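Local coordinates for protein enone reductase CLA-ER (PDB 4QLY) that probably reduces the carbon-carbon double bond of enone fatty acids with NADH and bound FMN, in a pathway that saturates polyunsaturated fatty acids, at residues Arg26-Asn31 with Gly193-Lys198. Residues are numbered along the deposited sequence; the frame is centred on the assembly and turned at random.
Sequences RQFDPN and GIAIGK. With FMN (flavin mononucleotide), chain E.
Phe28 lays its ring along the backbone of Gly197, with CD1 only 3.4 Å from Gly197 CA. With CG anti to the carbonyl carbon (chi1 -55°), the ring reaches down the strand 188-197 from its end: the peptide carbon of Ile196 lies over one face near the rim, and CE2 meets Ala195 CB at 3.8 Å. Small residues suit these places, since a CB on Gly197 would collide with CD1, while the single methyl of Ala195 fills its place without pushing the ring off. Replacing Phe28 by an alanine would probably open a gap beside Gly197 and leave the methyl of Ala195 without the ring carbon it meets at CE2. This tight apolar part is buried, and Ala87 and Ser86, whose OG bonds to Phe28 N, adjoin it.

Toward solvent the contact becomes polar and looser. Asp29 N gives a nearly straight hydrogen bond to Lys198 O (2.8 Å, 165° at the hydrogen), and Phe28 CA adds a CA-H...O contact to the same oxygen. A water joins Asp29 O to Lys198 N, so the backbones are bridged here partly through solvent. The Lys198 side chain leads away, its NZ bonding to Gly163 O. Asp29 turns its carboxylate to its own loop, where OD1 takes Asn31 N at 2.9 Å from above the carboxylate plane and closes an Asx turn.

Two residues before Phe28, the side chain of Arg26 points away from strand 188-197 and extends to FMN, pairing edge-on with the flavin: NE donates to O2 (2.7 Å) and NH2 to N1 (3.2 Å). Its positive charge probably helps stabilise negative charge on the N1-C2=O2 region of the reduced flavin. Pinning an arginine-bearing loop beside a central sheet strand in this way is consistent with the FMN site of the nitroreductase fold.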
ATOM      1  N   ARG A  26       4.441  17.549  -8.290  1.00 22.78           N
ATOM      2  CA  ARG A  26       4.206  17.172  -9.679  1.00 25.43           C
ATOM      3  C   ARG A  26       5.079  17.965 -10.647  1.00 27.16           C
ATOM      4  O   ARG A  26       5.066  17.734 -11.853  1.00 25.76           O
ATOM      5  CB  ARG A  26       2.730  17.346 -10.032  1.00 26.43           C
ATOM      6  CG  ARG A  26       1.784  16.457  -9.229  1.00 26.31           C
ATOM      7  CD  ARG A  26       0.330  16.620  -9.683  1.00 28.39           C
ATOM      8  NE  ARG A  26      -0.545  15.652  -9.018  1.00 30.53           N
ATOM      9  CZ  ARG A  26      -1.151  15.860  -7.848  1.00 27.85           C
ATOM     10  NH1 ARG A  26      -0.988  17.008  -7.209  1.00 26.16           N
ATOM     11  NH2 ARG A  26      -1.916  14.910  -7.309  1.00 27.73           N
ATOM     12  N   GLN A  27       5.841  18.899 -10.097  1.00 28.79           N
ATOM     13  CA  GLN A  27       6.773  19.688 -10.872  1.00 30.79           C
ATOM     14  C   GLN A  27       8.136  19.578 -10.240  1.00 29.75           C
ATOM     15  O   GLN A  27       8.348  20.057  -9.129  1.00 29.45           O
ATOM     16  CB  GLN A  27       6.326  21.151 -10.949  1.00 35.08           C
ATOM     17  CG  GLN A  27       5.099  21.377 -11.813  1.00 36.44           C
ATOM     18  CD  GLN A  27       5.351  21.034 -13.276  1.00 38.83           C
ATOM     19  OE1 GLN A  27       6.502  20.880 -13.704  1.00 45.37           O
ATOM     20  NE2 GLN A  27       4.278  20.926 -14.057  1.00 36.93           N
ATOM     21  N   PHE A  28       9.053  18.924 -10.946  1.00 26.53           N
ATOM     22  CA  PHE A  28      10.393  18.694 -10.426  1.00 30.54           C
ATOM     23  C   PHE A  28      11.420  19.570 -11.155  1.00 32.26           C
ATOM     24  O   PHE A  28      11.171  20.027 -12.268  1.00 28.42           O
ATOM     25  CB  PHE A  28      10.765  17.205 -10.554  1.00 26.31           C
ATOM     26  CG  PHE A  28       9.771  16.281  -9.904  1.00 24.26           C
ATOM     27  CD1 PHE A  28       9.766  16.107  -8.524  1.00 23.27           C
ATOM     28  CD2 PHE A  28       8.821  15.623 -10.661  1.00 24.05           C
ATOM     29  CE1 PHE A  28       8.840  15.273  -7.906  1.00 22.42           C
ATOM     30  CE2 PHE A  28       7.881  14.791 -10.047  1.00 25.86           C
ATOM     31  CZ  PHE A  28       7.900  14.617  -8.669  1.00 22.82           C
ATOM     32  N   ASP A  29      12.550  19.813 -10.498  1.00 33.43           N
ATOM     33  CA  ASP A  29      13.693  20.483 -11.110  1.00 34.69           C
ATOM     34  C   ASP A  29      14.283  19.603 -12.205  1.00 33.15           C
ATOM     35  O   ASP A  29      14.902  18.582 -11.913  1.00 31.11           O
ATOM     36  CB  ASP A  29      14.752  20.798 -10.048  1.00 34.33           C
ATOM     37  CG  ASP A  29      15.894  21.644 -10.589  1.00 37.56           C
ATOM     38  OD1 ASP A  29      16.072  21.677 -11.826  1.00 36.62           O
ATOM     39  OD2 ASP A  29      16.608  22.277  -9.778  1.00 35.86           O
ATOM     40  N   PRO A  30      14.120  20.018 -13.473  1.00 36.62           N
ATOM     41  CA  PRO A  30      14.510  19.212 -14.640  1.00 32.01           C
ATOM     42  C   PRO A  30      16.024  19.040 -14.755  1.00 34.69           C
ATOM     43  O   PRO A  30      16.496  18.243 -15.566  1.00 28.41           O
ATOM     44  CB  PRO A  30      13.971  20.021 -15.830  1.00 31.50           C
ATOM     45  CG  PRO A  30      13.041  21.069 -15.224  1.00 35.53           C
ATOM     46  CD  PRO A  30      13.594  21.337 -13.864  1.00 35.88           C
ATOM     47  N   ASN A  31      16.760  19.780 -13.935  1.00 35.14           N
ATOM     48  CA  ASN A  31      18.208  19.819 -13.999  1.00 33.08           C
ATOM     49  C   ASN A  31      18.849  18.865 -13.002  1.00 38.35           C
ATOM     50  O   ASN A  31      20.004  18.477 -13.149  1.00 37.63           O
ATOM     51  CB  ASN A  31      18.695  21.254 -13.763  1.00 33.80           C
ATOM     52  CG  ASN A  31      18.314  22.183 -14.902  1.00 38.48           C
ATOM     53  OD1 ASN A  31      18.833  22.054 -16.010  1.00 39.77           O
ATOM     54  ND2 ASN A  31      17.395  23.110 -14.643  1.00 43.42           N
ATOM     55  N   GLY A 193       2.959   4.401 -10.999  1.00 20.33           N
ATOM     56  CA  GLY A 193       4.257   5.006 -11.235  1.00 19.87           C
ATOM     57  C   GLY A 193       4.629   5.876 -10.050  1.00 20.93           C
ATOM     58  O   GLY A 193       3.758   6.460  -9.416  1.00 22.43           O
ATOM     59  N   ILE A 194       5.913   5.938  -9.731  1.00 19.68           N
ATOM     60  CA  ILE A 194       6.400   6.831  -8.687  1.00 18.76           C
ATOM     61  C   ILE A 194       7.429   7.796  -9.295  1.00 24.35           C
ATOM     62  O   ILE A 194       8.595   7.430  -9.502  1.00 22.46           O
ATOM     63  CB  ILE A 194       7.057   6.082  -7.518  1.00 20.34           C
ATOM     64  CG1 ILE A 194       6.139   4.987  -6.933  1.00 18.11           C
ATOM     65  CG2 ILE A 194       7.505   7.079  -6.445  1.00 21.68           C
ATOM     66  CD1 ILE A 194       4.909   5.525  -6.177  1.00 19.55           C
ATOM     67  N   ALA A 195       6.981   9.013  -9.607  1.00 20.80           N
ATOM     68  CA  ALA A 195       7.864  10.046 -10.127  1.00 23.41           C
ATOM     69  C   ALA A 195       8.647  10.645  -8.984  1.00 21.95           C
ATOM     70  O   ALA A 195       8.070  11.027  -7.973  1.00 22.37           O
ATOM     71  CB  ALA A 195       7.062  11.131 -10.851  1.00 26.78           C
ATOM     72  N   ILE A 196       9.955  10.735  -9.140  1.00 18.72           N
ATOM     73  CA  ILE A 196      10.809  11.227  -8.065  1.00 22.18           C
ATOM     74  C   ILE A 196      11.707  12.367  -8.547  1.00 25.48           C
ATOM     75  O   ILE A 196      12.257  12.320  -9.660  1.00 24.64           O
ATOM     76  CB  ILE A 196      11.697  10.108  -7.496  1.00 19.08           C
ATOM     77  CG1 ILE A 196      10.848   8.890  -7.133  1.00 21.71           C
ATOM     78  CG2 ILE A 196      12.496  10.614  -6.303  1.00 20.24           C
ATOM     79  CD1 ILE A 196      11.644   7.764  -6.498  1.00 23.62           C
ATOM     80  N   GLY A 197      11.857  13.388  -7.711  1.00 23.26           N
ATOM     81  CA  GLY A 197      12.720  14.502  -8.051  1.00 27.59           C
ATOM     82  C   GLY A 197      12.850  15.521  -6.941  1.00 28.16           C
ATOM     83  O   GLY A 197      12.269  15.365  -5.871  1.00 27.99           O
ATOM     84  N   LYS A 198      13.625  16.571  -7.200  1.00 30.88           N
ATOM     85  CA  LYS A 198      13.672  17.723  -6.310  1.00 32.09           C
ATOM     86  C   LYS A 198      12.479  18.629  -6.644  1.00 30.66           C
ATOM     87  O   LYS A 198      12.268  18.990  -7.803  1.00 27.40           O
ATOM     88  CB  LYS A 198      15.000  18.477  -6.458  1.00 37.24           C
ATOM     89  CG  LYS A 198      15.481  19.209  -5.203  1.00 40.31           C
ATOM     90  CD  LYS A 198      15.931  18.231  -4.133  1.00 42.92           C
ATOM     91  CE  LYS A 198      16.740  18.919  -3.038  1.00 48.64           C
ATOM     92  NZ  LYS A 198      17.459  17.931  -2.172  1.00 46.23           N
TER
HETATM   93  N1  FMN E 301      -1.859  12.196  -9.053  1.00 27.22           N
HETATM   94  C2  FMN E 301      -1.863  12.632 -10.368  1.00 25.82           C
HETATM   95  O2  FMN E 301      -1.630  13.808 -10.609  1.00 28.03           O
HETATM   96  N3  FMN E 301      -2.124  11.772 -11.411  1.00 24.32           N
HETATM   97  C4  FMN E 301      -2.381  10.444 -11.154  1.00 24.14           C
HETATM   98  O4  FMN E 301      -2.610   9.660 -12.089  1.00 24.41           O
HETATM   99  C4A FMN E 301      -2.375  10.001  -9.832  1.00 25.58           C
HETATM  100  N5  FMN E 301      -2.623   8.675  -9.567  1.00 27.90           N
HETATM  101  C5A FMN E 301      -2.592   8.214  -8.271  1.00 26.56           C
HETATM  102  C6  FMN E 301      -2.823   6.863  -8.064  1.00 27.89           C
HETATM  103  C7  FMN E 301      -2.804   6.354  -6.781  1.00 27.61           C
HETATM  104  C7M FMN E 301      -3.072   4.894  -6.562  1.00 29.28           C
HETATM  105  C8  FMN E 301      -2.542   7.190  -5.708  1.00 27.02           C
HETATM  106  C8M FMN E 301      -2.530   6.595  -4.324  1.00 26.41           C
HETATM  107  C9  FMN E 301      -2.301   8.553  -5.916  1.00 24.24           C
HETATM  108  C9A FMN E 301      -2.324   9.078  -7.211  1.00 26.58           C
HETATM  109  N10 FMN E 301      -2.088  10.434  -7.473  1.00 24.86           N
HETATM  110  C10 FMN E 301      -2.111  10.875  -8.781  1.00 25.31           C
HETATM  111  C1' FMN E 301      -1.804  11.441  -6.381  1.00 23.65           C
HETATM  112  C2' FMN E 301      -3.117  11.853  -5.653  1.00 26.35           C
HETATM  113  O2' FMN E 301      -3.916  12.745  -6.406  1.00 26.78           O
HETATM  114  C3' FMN E 301      -2.871  12.528  -4.303  1.00 25.60           C
HETATM  115  O3' FMN E 301      -2.212  11.595  -3.484  1.00 20.84           O
HETATM  116  C4' FMN E 301      -4.147  12.966  -3.551  1.00 27.00           C
HETATM  117  O4' FMN E 301      -4.821  14.021  -4.199  1.00 24.85           O
HETATM  118  C5' FMN E 301      -3.750  13.434  -2.159  1.00 22.90           C
HETATM  119  O5' FMN E 301      -2.833  14.490  -2.319  1.00 24.02           O
HETATM  120  P   FMN E 301      -1.381  14.463  -1.631  1.00 26.74           P
HETATM  121  O1P FMN E 301      -0.602  15.677  -2.082  1.00 28.99           O
HETATM  122  O2P FMN E 301      -1.462  14.423  -0.128  1.00 25.34           O
HETATM  123  O3P FMN E 301      -0.643  13.229  -2.146  1.00 24.07           O
HETATM  124  O   HOH W   1      14.319  16.526 -10.091  1.00 24.84           O